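Local coordinates for competence protein PILN (PDB 4BHQ), which probably forms part of the inner-membrane platform that initiates type IV pilus assembly, through a periplasmic domain of a dimerising family, at residues G110-S114 against R115-V119. Sequence-based numbering, arbitrary orientation.
Sequences GEALS and REALV
Ser114 caps the N-terminus of a helix by accepting from the amide of Ala117, with Ser114 OG 3.0 Å from Ala117 N and a fairly straight 158° at the hydrogen. It is a local case of the general need of a first helical turn to find acceptors for its amides. The rotation of Ser114 makes this possible: chi1 of 68° tucks OG between its own backbone N and carbonyl carbon, over the opening turn of the helix. Ala117 in turn lays its methyl alongside the cap, its CB 3.6 Å from Ser114 OG. One residue on, the backbone takes over, as Leu118 N donates to Ser114 O at 3.2 Å, tilted 22° from the carbonyl plane. An alanine in place of Ser114 would probably leave the amide of Ala117 without this side-chain acceptor and the start of the helix less firmly held.

Glu116 folds back to the same residue, its chain bent at chi2 and its OE1 3.4 Å from Ser114 CB. Ser114 OG may also reach Glu116 OE1, but at 3.4 Å any such bond is weak. The other carboxylate oxygen, OE2, lies by Arg115 NH1 at a spacing too short to be trusted, so that a salt bridge between these neighbours is doubtful in detail.

The cap marks the tight passage from strand 102-112, an inner strand of the four-stranded antiparallel sheet, into helix 115-124. Backbone hydrogen bonds between Ala112 and Tyr147 and between Leu113 and Glu72 carry the strand's pairing up to the turn.

Apolar contact closes the inside of the bend. Ala112 points its methyl at the helix, where Ala112 CB lies 3.9 Å from Leu118 CB and 4.4 Å from Ala117 CB.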
loop_
_atom_site.group_PDB
_atom_site.type_symbol
_atom_site.label_atom_id
_atom_site.label_comp_id
_atom_site.label_asym_id
_atom_site.label_seq_id
_atom_site.Cartn_x
_atom_site.Cartn_y
_atom_site.Cartn_z
ATOM N N GLY A 110 -10.164 0.294 7.661
ATOM C CA GLY A 110 -9.741 -1.103 7.565
ATOM C C GLY A 110 -10.506 -2.080 8.428
ATOM O O GLY A 110 -11.514 -1.726 9.082
ATOM N N GLU A 111 -10.015 -3.289 8.477
ATOM C CA GLU A 111 -10.623 -4.405 9.189
ATOM C C GLU A 111 -9.433 -5.156 9.791
ATOM O O GLU A 111 -8.433 -5.357 9.088
ATOM C CB GLU A 111 -11.255 -5.405 8.236
ATOM C CG GLU A 111 -12.275 -4.840 7.365
ATOM C CD GLU A 111 -12.731 -5.834 6.358
ATOM O OE1 GLU A 111 -12.078 -6.915 6.245
ATOM O OE2 GLU A 111 -13.738 -5.536 5.708
ATOM N N ALA A 112 -9.592 -5.597 11.041
ATOM C CA ALA A 112 -8.572 -6.336 11.767
ATOM C C ALA A 112 -9.208 -7.632 12.238
ATOM O O ALA A 112 -10.372 -7.656 12.741
ATOM C CB ALA A 112 -8.033 -5.522 12.924
ATOM N N LEU A 113 -8.497 -8.740 12.043
ATOM C CA LEU A 113 -8.999 -10.062 12.385
ATOM C C LEU A 113 -9.267 -10.202 13.920
ATOM O O LEU A 113 -10.103 -10.979 14.341
ATOM C CB LEU A 113 -7.988 -11.115 11.951
ATOM C CG LEU A 113 -8.296 -12.605 12.050
ATOM C CD1 LEU A 113 -9.539 -12.981 11.275
ATOM C CD2 LEU A 113 -7.118 -13.465 11.586
ATOM N N SER A 114 -8.511 -9.504 14.738
ATOM C CA SER A 114 -8.630 -9.646 16.189
ATOM C C SER A 114 -8.230 -8.318 16.769
ATOM O O SER A 114 -7.592 -7.489 16.063
ATOM C CB SER A 114 -7.679 -10.754 16.691
ATOM O OG SER A 114 -6.332 -10.355 16.553
ATOM N N ARG A 115 -8.525 -8.122 18.054
ATOM C CA ARG A 115 -8.104 -6.915 18.848
ATOM C C ARG A 115 -6.571 -6.820 18.835
ATOM O O ARG A 115 -5.981 -5.745 18.699
ATOM C CB ARG A 115 -8.659 -6.930 20.335
ATOM C CG ARG A 115 -8.478 -8.245 21.155
ATOM C CD ARG A 115 -8.455 -8.326 22.828
ATOM N NE ARG A 115 -7.098 -7.847 23.421
ATOM C CZ ARG A 115 -5.981 -8.541 23.746
ATOM N NH1 ARG A 115 -5.696 -9.897 23.724
ATOM N NH2 ARG A 115 -5.032 -7.750 24.074
ATOM N N GLU A 116 -5.930 -7.981 18.970
ATOM C CA GLU A 116 -4.446 -8.053 19.056
ATOM C C GLU A 116 -3.811 -7.631 17.675
ATOM O O GLU A 116 -2.805 -6.949 17.651
ATOM C CB GLU A 116 -4.067 -9.536 19.417
ATOM C CG GLU A 116 -4.514 -9.927 20.886
ATOM C CD GLU A 116 -5.969 -10.527 20.956
ATOM O OE1 GLU A 116 -6.732 -10.558 19.951
ATOM O OE2 GLU A 116 -6.400 -11.006 22.054
ATOM N N ALA A 117 -4.420 -8.017 16.557
ATOM C CA ALA A 117 -3.913 -7.582 15.211
ATOM C C ALA A 117 -4.010 -6.066 15.067
ATOM O O ALA A 117 -3.117 -5.408 14.570
ATOM C CB ALA A 117 -4.765 -8.244 14.158
ATOM N N LEU A 118 -5.117 -5.501 15.576
ATOM C CA LEU A 118 -5.314 -4.027 15.532
ATOM C C LEU A 118 -4.243 -3.313 16.378
ATOM O O LEU A 118 -3.619 -2.329 15.945
ATOM C CB LEU A 118 -6.732 -3.681 16.051
ATOM C CG LEU A 118 -7.017 -2.175 16.151
ATOM C CD1 LEU A 118 -6.768 -1.479 14.808
ATOM C CD2 LEU A 118 -8.464 -2.030 16.614
ATOM N N VAL A 119 -4.022 -3.822 17.577
ATOM C CA VAL A 119 -2.978 -3.232 18.441
ATOM C C VAL A 119 -1.581 -3.318 17.812
ATOM O O VAL A 119 -0.834 -2.342 17.821
ATOM C CB VAL A 119 -2.967 -3.935 19.847
ATOM C CG1 VAL A 119 -1.773 -3.509 20.626
ATOM C CG2 VAL A 119 -4.245 -3.601 20.601
#